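Local coordinates for putative uncharacterized protein (Toxoplasma gondii, PDB 4FBD) that is of unknown function, a conserved dimeric member of the DUF3228 family that is built around two mixed beta sheets, at residues Arg30-Pro33 / Ala34-Pro37; Val70-Leu73 / Val74-Ala78; Leu106-Thr109 / Ala110-His114; Ala198-Thr201 / Met202-Thr206; Val215-Arg219 / Glu220-Ala224. One frame throughout, in Å; residues are numbered along the deposited sequence. Where two conformers were deposited one is given.

How the contacts relate
All five contacts are local, lie in series from the N terminus, and neither nest nor cross. Contact 1 turns the loop before strand 39-40. Contact 2, the C-terminal end of helix 63-76, meets it where P37 CB packs 3.2 Å from N71 OD1. Contact 3 turns the chain as it leaves strand 105-107, about 43 Å from contact 1 between centres. Contact 4 is helix 199-204 and contact 5 the capped start of helix 219-229. These last two lie about 9 Å apart, centre to centre, and M202 CE packs 3.4 Å from L217 CD1. Contacts 3, 4 and 5 all touch the second subunit, whereas contacts 1 and 2 do not.

Contact 1: Arg30-Pro33 / Ala34-Pro37; sequences RPAP and ADLP
P31 faces the side chains of D35 and L36 across a tight bend, its CG loosely packed against L36 CD2 at 4.4 Å. A cis peptide bond joins it to R30, whose NH1 makes a weak hydrogen bond to the carbonyl oxygen of F82. At A32 the chain starts to turn. The A32 carbonyl oxygen accepts from D35 N at 2.6 Å, and the A32 methyl lies beside the carboxylate of D35, with A32 CB 3.9 Å from D35 CG. That neighbourhood follows from the first torsion of D35 (chi1 -59°), which sets CG on the side of the backbone N, so that both carboxylate oxygens end up equally far from the A32 methyl. P33 comes next, its CB bond pointing away from the segment that follows. Its carbonyl oxygen takes a weak, bent bond from L36 N at 3.3 Å and also touches the flank of the leucine, with L36 CB 3.6 Å from P33 O. L36 CG lies 4.0 Å from A32 O. Residues A32 to D35 form a type I beta turn with proline at its second position, followed at once by a weaker turn from P33 to L36.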
loop_
_atom_site.group_PDB
_atom_site.type_symbol
_atom_site.label_atom_id
_atom_site.label_comp_id
_atom_site.label_asym_id
_atom_site.label_seq_id
_atom_site.Cartn_x
_atom_site.Cartn_y
_atom_site.Cartn_z
ATOM N N ARG A 30 -0.442 15.850 35.410
ATOM C CA ARG A 30 0.395 15.982 34.185
ATOM C C ARG A 30 0.484 17.439 33.748
ATOM O O ARG A 30 -0.486 17.970 33.206
ATOM C CB ARG A 30 -0.226 15.187 33.041
ATOM C CG ARG A 30 -0.408 13.700 33.283
ATOM C CD ARG A 30 -1.161 13.098 32.100
ATOM N NE ARG A 30 -1.211 11.636 32.123
ATOM C CZ ARG A 30 -1.804 10.882 31.191
ATOM N NH1 ARG A 30 -2.423 11.436 30.147
ATOM N NH2 ARG A 30 -1.784 9.558 31.307
ATOM N N PRO A 31 1.630 18.109 33.984
ATOM C CA PRO A 31 2.863 17.728 34.657
ATOM C C PRO A 31 3.210 18.672 35.813
ATOM O O PRO A 31 2.532 19.680 36.022
ATOM C CB PRO A 31 3.918 17.851 33.544
ATOM C CG PRO A 31 3.219 18.613 32.397
ATOM C CD PRO A 31 1.932 19.125 32.967
ATOM N N ALA A 32 4.278 18.342 36.537
ATOM C CA ALA A 32 4.710 19.118 37.698
ATOM C C ALA A 32 5.125 20.539 37.339
ATOM O O ALA A 32 5.796 20.752 36.336
ATOM C CB ALA A 32 5.861 18.407 38.412
ATOM N N PRO A 33 4.733 21.519 38.169
ATOM C CA PRO A 33 5.111 22.914 37.930
ATOM C C PRO A 33 6.612 23.086 37.662
ATOM O O PRO A 33 7.004 23.966 36.889
ATOM C CB PRO A 33 4.720 23.606 39.236
ATOM C CG PRO A 33 3.590 22.799 39.768
ATOM C CD PRO A 33 3.831 21.381 39.329
ATOM N N ALA A 34 7.431 22.256 38.314
ATOM C CA ALA A 34 8.886 22.279 38.136
ATOM C C ALA A 34 9.256 21.714 36.765
ATOM O O ALA A 34 10.323 22.014 36.229
ATOM C CB ALA A 34 9.577 21.494 39.244
ATOM N N ASP A 35 8.368 20.895 36.205
ATOM C CA ASP A 35 8.556 20.331 34.869
ATOM C C ASP A 35 7.866 21.240 33.814
ATOM O O ASP A 35 7.318 20.766 32.808
ATOM C CB ASP A 35 8.036 18.882 34.828
ATOM C CG ASP A 35 8.745 17.968 35.852
ATOM O OD1 ASP A 35 9.526 18.484 36.690
ATOM O OD2 ASP A 35 8.523 16.737 35.822
ATOM N N LEU A 36 7.887 22.546 34.092
ATOM C CA LEU A 36 7.354 23.586 33.214
ATOM C C LEU A 36 8.177 24.849 33.437
ATOM O O LEU A 36 8.690 25.071 34.521
ATOM C CB LEU A 36 5.870 23.872 33.476
ATOM C CG LEU A 36 4.838 22.818 33.059
ATOM C CD1 LEU A 36 3.446 23.246 33.462
ATOM C CD2 LEU A 36 4.882 22.548 31.567
ATOM N N PRO A 37 8.293 25.702 32.427
ATOM C CA PRO A 37 7.708 25.620 31.100
ATOM C C PRO A 37 8.369 24.597 30.186
ATOM O O PRO A 37 9.416 24.038 30.511
ATOM C CB PRO A 37 7.970 27.009 30.538
ATOM C CG PRO A 37 9.267 27.412 31.174
ATOM C CD PRO A 37 9.245 26.822 32.541
#

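Contact 2: Val70-Leu73 / Val74-Ala78; sequences VNEL and VTRDA
V74 sits one helical turn beyond V70, with its CG2 3.1 Å from V70 O and 4.3 Å from V70 CG1. The two valines form a short apolar strip, and V74 N bonds to V70 O beneath it. T75 grips the previous turn twice. With chi1 at 47° its hydroxyl swings back between the backbone N and the carbonyl carbon, where OG1 donates to N71 O at 2.9 Å. T75 N donates to N71 O at 3.0 Å, and the two donors arrive from opposite faces of the carbonyl plane. R76 bends at chi3 and runs beside L73, whose CD2 comes obliquely to the guanidinium, 3.1 Å from R76 NH1, while E72 CG lies at its edge. No salt bridge forms: E72 OE2 stays 4.8 Å from R76 NE, the carboxylate and guanidinium planes being 63° apart. D77 leaves the helical conformation; its N makes a weak bond to L73 O at 3.3 Å, while its OD1 accepts from G79 N. The valine strip lies on strand 90-96, with V70 on I95 and V74 on L93. L73 leans on F98, and N71 OD1 accepts from L38 N, joining helix 63-76 to the segment leading into strand 39-40.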
loop_
_atom_site.group_PDB
_atom_site.type_symbol
_atom_site.label_atom_id
_atom_site.label_comp_id
_atom_site.label_asym_id
_atom_site.label_seq_id
_atom_site.Cartn_x
_atom_site.Cartn_y
_atom_site.Cartn_z
ATOM N N VAL A 70 2.965 28.981 23.479
ATOM C CA VAL A 70 2.673 27.593 23.842
ATOM C C VAL A 70 2.547 27.508 25.354
ATOM O O VAL A 70 1.553 26.998 25.880
ATOM C CB VAL A 70 3.778 26.628 23.412
ATOM C CG1 VAL A 70 3.664 25.316 24.189
ATOM C CG2 VAL A 70 3.724 26.405 21.923
ATOM N N ASN A 71 3.556 28.011 26.055
ATOM C CA ASN A 71 3.529 28.006 27.519
ATOM C C ASN A 71 2.352 28.792 28.116
ATOM O O ASN A 71 1.747 28.372 29.102
ATOM C CB ASN A 71 4.884 28.469 28.053
ATOM C CG ASN A 71 5.928 27.377 27.936
ATOM O OD1 ASN A 71 5.706 26.257 28.402
ATOM N ND2 ASN A 71 7.051 27.678 27.314
ATOM N N GLU A 72 2.011 29.916 27.496
ATOM C CA GLU A 72 0.862 30.706 27.931
ATOM C C GLU A 72 -0.425 29.921 27.705
ATOM O O GLU A 72 -1.292 29.878 28.581
ATOM C CB GLU A 72 0.772 32.004 27.149
ATOM C CG GLU A 72 -0.330 32.923 27.628
ATOM C CD GLU A 72 -0.342 34.261 26.882
ATOM O OE1 GLU A 72 -0.252 35.317 27.549
ATOM O OE2 GLU A 72 -0.403 34.249 25.634
ATOM N N LEU A 73 -0.568 29.328 26.522
ATOM C CA LEU A 73 -1.759 28.546 26.244
ATOM C C LEU A 73 -1.906 27.380 27.217
ATOM O O LEU A 73 -3.018 27.042 27.612
ATOM C CB LEU A 73 -1.771 28.038 24.802
ATOM C CG LEU A 73 -2.067 29.145 23.780
ATOM C CD1 LEU A 73 -1.852 28.691 22.334
ATOM C CD2 LEU A 73 -3.495 29.681 23.968
ATOM N N VAL A 74 -0.783 26.796 27.629
ATOM C CA VAL A 74 -0.786 25.654 28.538
ATOM C C VAL A 74 -1.204 26.011 29.943
ATOM O O VAL A 74 -2.117 25.395 30.492
ATOM C CB VAL A 74 0.592 24.968 28.564
ATOM C CG1 VAL A 74 0.682 23.993 29.722
ATOM C CG2 VAL A 74 0.836 24.265 27.229
ATOM N N THR A 75 -0.549 27.006 30.532
ATOM C CA THR A 75 -0.883 27.417 31.891
ATOM C C THR A 75 -2.252 28.114 32.004
ATOM O O THR A 75 -2.846 28.107 33.075
ATOM C CB THR A 75 0.259 28.261 32.543
ATOM O OG1 THR A 75 0.697 29.254 31.627
ATOM C CG2 THR A 75 1.468 27.384 32.888
ATOM N N ARG A 76 -2.772 28.694 30.919
ATOM C CA ARG A 76 -4.110 29.306 30.979
ATOM C C ARG A 76 -5.234 28.269 31.021
ATOM O O ARG A 76 -6.084 28.312 31.914
ATOM C CB ARG A 76 -4.390 30.271 29.815
ATOM C CG ARG A 76 -3.732 31.648 29.953
ATOM C CD ARG A 76 -4.410 32.722 29.066
ATOM N NE ARG A 76 -4.358 32.481 27.614
ATOM C CZ ARG A 76 -5.313 31.895 26.880
ATOM N NH1 ARG A 76 -5.147 31.759 25.567
ATOM N NH2 ARG A 76 -6.437 31.451 27.433
ATOM N N ASP A 77 -5.247 27.356 30.050
ATOM C CA ASP A 77 -6.290 26.325 29.956
ATOM C C ASP A 77 -5.946 25.010 30.710
ATOM O O ASP A 77 -5.117 24.192 30.263
ATOM C CB ASP A 77 -6.607 26.014 28.475
ATOM C CG ASP A 77 -7.833 25.094 28.305
ATOM O OD1 ASP A 77 -8.465 24.679 29.318
ATOM O OD2 ASP A 77 -8.175 24.790 27.147
ATOM N N ALA A 78 -6.622 24.814 31.831
ATOM C CA ALA A 78 -6.459 23.631 32.669
ATOM C C ALA A 78 -6.930 22.350 31.952
ATOM O O ALA A 78 -6.678 21.259 32.434
ATOM C CB ALA A 78 -7.236 23.820 33.971
#

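Contact 3: Leu106-Thr109 / Ala110-His114; sequences LPIT and ADNEH
T109 and N112 face each other with their first torsions alike, chi1 65° and 72°, each folding its polar group back between its own backbone N and carbonyl carbon. The hydroxyl of T109 thereby comes within bonding distance of the following amides, and N112 N donates to T109 OG1 at 3.1 Å. In return the carboxamide of N112 reaches back, and its OD1 accepts from T109 N at 2.7 Å, the donor standing well above the plane of the amide carbonyl. T109 O adds weak bonds from N112 N and E113 N. Side-chain and main-chain oxygens of one threonine that bind amides three and four residues on make an ST motif, and the reciprocal side-chain-to-amide exchange with N112 resembles a capping box, although no regular helix forms here. The other end of the carboxamide is held flat: N112 ND2 donates to P107 O at 2.9 Å, nearly straight (166°) and in the carbonyl plane, while also bonding Y139 OH. I108 CG2 meets E113 CB at 4.2 Å. I108 also packs on F135 of strand 130-135, and the carboxylate of E113 leaves the turn, OE1 and OE2 accepting from S240 and S241 of the second subunit.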
loop_
_atom_site.group_PDB
_atom_site.type_symbol
_atom_site.label_atom_id
_atom_site.label_comp_id
_atom_site.label_asym_id
_atom_site.label_seq_id
_atom_site.Cartn_x
_atom_site.Cartn_y
_atom_site.Cartn_z
ATOM N N LEU A 106 -5.174 16.089 2.976
ATOM C CA LEU A 106 -6.524 16.565 2.700
ATOM C C LEU A 106 -7.505 15.400 2.625
ATOM O O LEU A 106 -7.108 14.268 2.343
ATOM C CB LEU A 106 -6.581 17.315 1.358
ATOM C CG LEU A 106 -5.879 18.669 1.269
ATOM C CD1 LEU A 106 -5.558 19.008 -0.165
ATOM C CD2 LEU A 106 -6.711 19.770 1.925
ATOM N N PRO A 107 -8.785 15.687 2.868
ATOM C CA PRO A 107 -9.817 14.679 2.769
ATOM C C PRO A 107 -10.100 14.352 1.313
ATOM O O PRO A 107 -9.992 15.223 0.439
ATOM C CB PRO A 107 -11.060 15.323 3.414
ATOM C CG PRO A 107 -10.738 16.770 3.637
ATOM C CD PRO A 107 -9.251 16.944 3.506
ATOM N N ILE A 108 -10.427 13.102 1.052
ATOM C CA ILE A 108 -10.759 12.693 -0.298
ATOM C C ILE A 108 -12.258 12.774 -0.383
ATOM O O ILE A 108 -12.924 12.142 0.413
ATOM C CB ILE A 108 -10.294 11.258 -0.561
ATOM C CG1 ILE A 108 -8.771 11.175 -0.421
ATOM C CG2 ILE A 108 -10.665 10.842 -1.961
ATOM C CD1 ILE A 108 -8.269 9.771 -0.168
ATOM N N THR A 109 -12.789 13.575 -1.301
ATOM C CA THR A 109 -14.241 13.694 -1.478
ATOM C C THR A 109 -14.637 13.228 -2.875
ATOM O O THR A 109 -13.781 12.950 -3.706
ATOM C CB THR A 109 -14.687 15.119 -1.371
ATOM O OG1 THR A 109 -14.120 15.851 -2.458
ATOM C CG2 THR A 109 -14.235 15.752 -0.031
ATOM N N ALA A 110 -15.942 13.156 -3.144
ATOM C CA ALA A 110 -16.401 12.748 -4.469
ATOM C C ALA A 110 -15.958 13.789 -5.511
ATOM O O ALA A 110 -15.703 13.442 -6.648
ATOM C CB ALA A 110 -17.944 12.553 -4.514
ATOM N N ASP A 111 -15.851 15.052 -5.109
ATOM C CA ASP A 111 -15.463 16.087 -6.034
ATOM C C ASP A 111 -13.967 16.185 -6.300
ATOM O O ASP A 111 -13.577 16.679 -7.367
ATOM C CB ASP A 111 -16.001 17.453 -5.567
ATOM C CG ASP A 111 -17.524 17.577 -5.746
ATOM O OD1 ASP A 111 -18.167 16.601 -6.212
ATOM O OD2 ASP A 111 -18.082 18.639 -5.417
ATOM N N ASN A 112 -13.115 15.725 -5.380
ATOM C CA ASN A 112 -11.678 15.826 -5.627
ATOM C C ASN A 112 -10.941 14.511 -5.877
ATOM O O ASN A 112 -9.773 14.520 -6.188
ATOM C CB ASN A 112 -11.007 16.567 -4.499
ATOM C CG ASN A 112 -10.942 15.772 -3.240
ATOM O OD1 ASN A 112 -11.142 14.559 -3.240
ATOM N ND2 ASN A 112 -10.644 16.444 -2.154
ATOM N N GLU A 113 -11.633 13.389 -5.776
ATOM C CA GLU A 113 -11.007 12.087 -5.921
ATOM C C GLU A 113 -10.195 11.912 -7.210
ATOM O O GLU A 113 -9.092 11.312 -7.210
ATOM C CB GLU A 113 -12.083 11.004 -5.859
ATOM C CG GLU A 113 -11.485 9.617 -5.894
ATOM C CD GLU A 113 -12.526 8.520 -5.950
ATOM O OE1 GLU A 113 -13.721 8.826 -6.171
ATOM O OE2 GLU A 113 -12.120 7.353 -5.786
ATOM N N HIS A 114 -10.730 12.419 -8.313
ATOM C CA HIS A 114 -10.057 12.280 -9.591
ATOM C C HIS A 114 -8.748 13.091 -9.725
ATOM O O HIS A 114 -7.964 12.868 -10.664
ATOM C CB HIS A 114 -11.025 12.618 -10.726
ATOM C CG HIS A 114 -11.409 14.067 -10.797
ATOM N ND1 HIS A 114 -12.251 14.660 -9.882
ATOM C CD2 HIS A 114 -11.104 15.029 -11.706
ATOM C CE1 HIS A 114 -12.449 15.928 -10.219
ATOM N NE2 HIS A 114 -11.763 16.180 -11.319
#

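Contact 4: Ala198-Thr201 / Met202-Thr206; sequences APIT and MLRNT
I200 and L203 meet at the ends of their side chains, CD1 against CD1 at 4.2 Å, with the two side chains crossing at about a right angle. This is the tightly packed side of helix 199-204. P199 O has L203 CG at 3.5 Å and M202 CB at 3.4 Å beside it while it accepts from L203 N. I200 of the second subunit packs on both I200 and L203, and P199 and L203 lie against Y222 of helix 219-229. The backbone bond from R204 N to I200 O is 2.8 Å long and practically straight at 177°.

The polar side is looser in its side-chain contacts, although R204 is buried. The N205 carboxamide lies against T201 O, with N205 CG 3.2 Å from that oxygen, while N205 N bonds to it; the side chains themselves meet loosely, N205 ND2 being 4.2 Å from T201 CG2. R204 kinks at chi3 (47°), which brings its guanidinium back across T201 at a slant, NH2 3.7 Å from T201 OG1. T206 folds back so that its OG1 donates to L203 O at 2.7 Å, beside T206 N.

The contact is thus apolar where the subunits meet. R204 makes a long, weak ion pair with E127, touches E210 and lies close to the like charge of R123, which would probably raise the cost of burying it, while the acidic neighbours would offset that.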
loop_
_atom_site.group_PDB
_atom_site.type_symbol
_atom_site.label_atom_id
_atom_site.label_comp_id
_atom_site.label_asym_id
_atom_site.label_seq_id
_atom_site.Cartn_x
_atom_site.Cartn_y
_atom_site.Cartn_z
ATOM N N ALA A 198 0.982 5.543 7.744
ATOM C CA ALA A 198 0.449 4.968 6.545
ATOM C C ALA A 198 0.473 3.459 6.665
ATOM O O ALA A 198 1.378 2.902 7.241
ATOM C CB ALA A 198 1.259 5.408 5.339
ATOM N N PRO A 199 -0.524 2.791 6.078
ATOM C CA PRO A 199 -0.577 1.320 6.090
ATOM C C PRO A 199 0.717 0.679 5.591
ATOM O O PRO A 199 1.177 -0.274 6.170
ATOM C CB PRO A 199 -1.736 1.011 5.125
ATOM C CG PRO A 199 -2.637 2.198 5.265
ATOM C CD PRO A 199 -1.690 3.370 5.379
ATOM N N ILE A 200 1.295 1.226 4.532
ATOM C CA ILE A 200 2.508 0.670 3.968
ATOM C C ILE A 200 3.658 0.815 4.948
ATOM O O ILE A 200 4.494 -0.072 5.063
ATOM C CB ILE A 200 2.845 1.304 2.589
ATOM C CG1 ILE A 200 4.014 0.578 1.925
ATOM C CG2 ILE A 200 3.164 2.797 2.715
ATOM C CD1 ILE A 200 3.710 -0.854 1.524
ATOM N N THR A 201 3.685 1.909 5.687
ATOM C CA THR A 201 4.766 2.126 6.637
ATOM C C THR A 201 4.699 1.008 7.650
ATOM O O THR A 201 5.723 0.469 8.036
ATOM C CB THR A 201 4.661 3.507 7.335
ATOM O OG1 THR A 201 4.553 4.544 6.348
ATOM C CG2 THR A 201 5.877 3.792 8.219
ATOM N N MET A 202 3.486 0.627 8.057
ATOM C CA MET A 202 3.326 -0.463 9.036
ATOM C C MET A 202 3.847 -1.789 8.491
ATOM O O MET A 202 4.497 -2.548 9.218
ATOM C CB MET A 202 1.874 -0.631 9.466
ATOM C CG MET A 202 1.299 0.572 10.224
ATOM S SD MET A 202 -0.359 0.238 10.873
ATOM C CE MET A 202 -0.021 -1.327 11.697
ATOM N N LEU A 203 3.566 -2.057 7.214
ATOM C CA LEU A 203 4.051 -3.281 6.559
ATOM C C LEU A 203 5.579 -3.284 6.451
ATOM O O LEU A 203 6.212 -4.261 6.831
ATOM C CB LEU A 203 3.444 -3.448 5.168
ATOM C CG LEU A 203 1.913 -3.528 5.139
ATOM C CD1 LEU A 203 1.435 -3.628 3.706
ATOM C CD2 LEU A 203 1.395 -4.705 5.966
ATOM N N ARG A 204 6.161 -2.192 5.946
ATOM C CA ARG A 204 7.622 -2.103 5.811
ATOM C C ARG A 204 8.335 -2.276 7.178
ATOM O O ARG A 204 9.462 -2.769 7.231
ATOM C CB ARG A 204 8.033 -0.783 5.120
ATOM C CG ARG A 204 9.540 -0.626 4.859
ATOM C CD ARG A 204 9.911 0.661 4.091
ATOM N NE ARG A 204 9.236 1.829 4.652
ATOM C CZ ARG A 204 8.290 2.542 4.043
ATOM N NH1 ARG A 204 7.931 2.292 2.789
ATOM N NH2 ARG A 204 7.732 3.559 4.679
ATOM N N ASN A 205 7.677 -1.876 8.268
ATOM C CA ASN A 205 8.245 -2.020 9.611
ATOM C C ASN A 205 8.293 -3.472 10.111
ATOM O O ASN A 205 8.937 -3.744 11.124
ATOM C CB ASN A 205 7.502 -1.146 10.635
ATOM C CG ASN A 205 7.793 0.344 10.466
ATOM O OD1 ASN A 205 8.652 0.751 9.673
ATOM N ND2 ASN A 205 7.077 1.169 11.227
ATOM N N THR A 206 7.610 -4.391 9.424
ATOM C CA THR A 206 7.653 -5.805 9.801
ATOM C C THR A 206 8.793 -6.523 9.082
ATOM O O THR A 206 9.050 -7.701 9.340
ATOM C CB THR A 206 6.352 -6.538 9.474
ATOM O OG1 THR A 206 6.246 -6.718 8.055
ATOM C CG2 THR A 206 5.149 -5.768 10.035
#

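Contact 5: Val215-Arg219 / Glu220-Ala224; sequences VALDR and EAYKA
L217 spreads its two methyls against the root of Y222: CD1 lies 4.1 Å from Y222 CB, and CD2 4.2 Å from Y222 CG, at a slant to the ring. L217, just before the N-cap, and Y222, four residues after it, form a hydrophobic staple across the start of helix 219-229. Beside it runs the capping bond of D218. Its CG lies opposite the backbone N (chi1 170°), which brings OD1 to the amide of A221, accepting from A221 N at 3.1 Å. That donor comes in from above the carboxylate plane, 69° out of it, rather than at its rim. The A221 methyl packs against the same carboxylate, A221 CB being 3.6 Å from D218 CG. D218 O serves the next amide, accepting from Y222 N at 3.0 Å, and takes a weak second bond from A221 N. A carboxylate at a helix start is probably favoured by the helix dipole, although E220 OE1, 5.2 Å from D218 OD1, brings a like charge near.

The buried ring of Y222 runs on past this cap, among P199, M202 and L203 of helix 199-204. Its OH bonds to P129 O of the second subunit, where L128 also packs on L217. One residue further, K223 N donates to R219 O at 2.9 Å, and K223 CG lies against the same oxygen at 3.4 Å.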
loop_
_atom_site.group_PDB
_atom_site.type_symbol
_atom_site.label_atom_id
_atom_site.label_comp_id
_atom_site.label_asym_id
_atom_site.label_seq_id
_atom_site.Cartn_x
_atom_site.Cartn_y
_atom_site.Cartn_z
ATOM N N VAL A 215 8.654 -6.793 14.225
ATOM C CA VAL A 215 7.538 -7.273 15.047
ATOM C C VAL A 215 6.304 -7.633 14.206
ATOM O O VAL A 215 5.993 -6.951 13.213
ATOM C CB VAL A 215 7.115 -6.194 16.093
ATOM C CG1 VAL A 215 6.652 -4.891 15.391
ATOM C CG2 VAL A 215 6.013 -6.723 17.009
ATOM N N ALA A 216 5.598 -8.691 14.612
ATOM C CA ALA A 216 4.386 -9.119 13.910
ATOM C C ALA A 216 3.375 -7.963 13.847
ATOM O O ALA A 216 3.085 -7.306 14.850
ATOM C CB ALA A 216 3.761 -10.341 14.578
ATOM N N LEU A 217 2.862 -7.714 12.653
ATOM C CA LEU A 217 1.897 -6.663 12.440
ATOM C C LEU A 217 0.728 -6.690 13.443
ATOM O O LEU A 217 0.160 -7.747 13.721
ATOM C CB LEU A 217 1.312 -6.817 11.035
ATOM C CG LEU A 217 0.287 -5.779 10.587
ATOM C CD1 LEU A 217 0.943 -4.383 10.438
ATOM C CD2 LEU A 217 -0.359 -6.232 9.277
ATOM N N ASP A 218 0.383 -5.519 13.977
ATOM C CA ASP A 218 -0.780 -5.372 14.846
ATOM C C ASP A 218 -1.926 -5.145 13.858
ATOM O O ASP A 218 -2.176 -4.027 13.439
ATOM C CB ASP A 218 -0.599 -4.185 15.788
ATOM C CG ASP A 218 -1.864 -3.839 16.555
ATOM O OD1 ASP A 218 -2.962 -4.314 16.172
ATOM O OD2 ASP A 218 -1.763 -3.063 17.535
ATOM N N ARG A 219 -2.602 -6.215 13.480
ATOM C CA ARG A 219 -3.660 -6.134 12.485
ATOM C C ARG A 219 -4.765 -5.127 12.799
ATOM O O ARG A 219 -5.276 -4.488 11.886
ATOM C CB ARG A 219 -4.178 -7.539 12.182
ATOM C CG ARG A 219 -3.057 -8.373 11.542
ATOM C CD ARG A 219 -3.356 -9.858 11.351
ATOM N NE ARG A 219 -2.202 -10.503 10.731
ATOM C CZ ARG A 219 -2.091 -10.749 9.432
ATOM N NH1 ARG A 219 -3.081 -10.451 8.604
ATOM N NH2 ARG A 219 -0.997 -11.319 8.960
ATOM N N GLU A 220 -5.131 -4.968 14.066
ATOM C CA GLU A 220 -6.147 -3.972 14.417
ATOM C C GLU A 220 -5.685 -2.535 14.195
ATOM O O GLU A 220 -6.473 -1.705 13.784
ATOM C CB GLU A 220 -6.686 -4.205 15.822
ATOM C CG GLU A 220 -7.595 -5.429 15.880
ATOM C CD GLU A 220 -8.143 -5.712 17.272
ATOM O OE1 GLU A 220 -7.602 -5.180 18.275
ATOM O OE2 GLU A 220 -9.122 -6.493 17.364
ATOM N N ALA A 221 -4.406 -2.256 14.441
ATOM C CA ALA A 221 -3.863 -0.922 14.206
ATOM C C ALA A 221 -3.785 -0.708 12.709
ATOM O O ALA A 221 -4.060 0.389 12.227
ATOM C CB ALA A 221 -2.472 -0.737 14.862
ATOM N N TYR A 222 -3.421 -1.754 11.966
ATOM C CA TYR A 222 -3.387 -1.658 10.511
ATOM C C TYR A 222 -4.778 -1.300 9.978
ATOM O O TYR A 222 -4.901 -0.390 9.159
ATOM C CB TYR A 222 -2.880 -2.966 9.867
ATOM C CG TYR A 222 -2.753 -2.912 8.345
ATOM C CD1 TYR A 222 -1.588 -2.464 7.722
ATOM C CD2 TYR A 222 -3.790 -3.323 7.540
ATOM C CE1 TYR A 222 -1.486 -2.418 6.327
ATOM C CE2 TYR A 222 -3.697 -3.280 6.166
ATOM C CZ TYR A 222 -2.545 -2.834 5.560
ATOM O OH TYR A 222 -2.510 -2.803 4.174
ATOM N N LYS A 223 -5.821 -1.999 10.418
ATOM C CA LYS A 223 -7.179 -1.687 9.935
ATOM C C LYS A 223 -7.510 -0.226 10.231
ATOM O O LYS A 223 -8.009 0.479 9.374
ATOM C CB LYS A 223 -8.265 -2.620 10.516
ATOM C CG LYS A 223 -8.136 -4.060 10.088
ATOM C CD LYS A 223 -9.446 -4.916 10.268
ATOM C CE LYS A 223 -10.060 -4.862 11.641
ATOM N NZ LYS A 223 -11.194 -5.851 11.723
ATOM N N ALA A 224 -7.206 0.213 11.449
ATOM C CA ALA A 224 -7.440 1.597 11.858
ATOM C C ALA A 224 -6.722 2.564 10.914
ATOM O O ALA A 224 -7.277 3.597 10.484
ATOM C CB ALA A 224 -6.946 1.811 13.297
#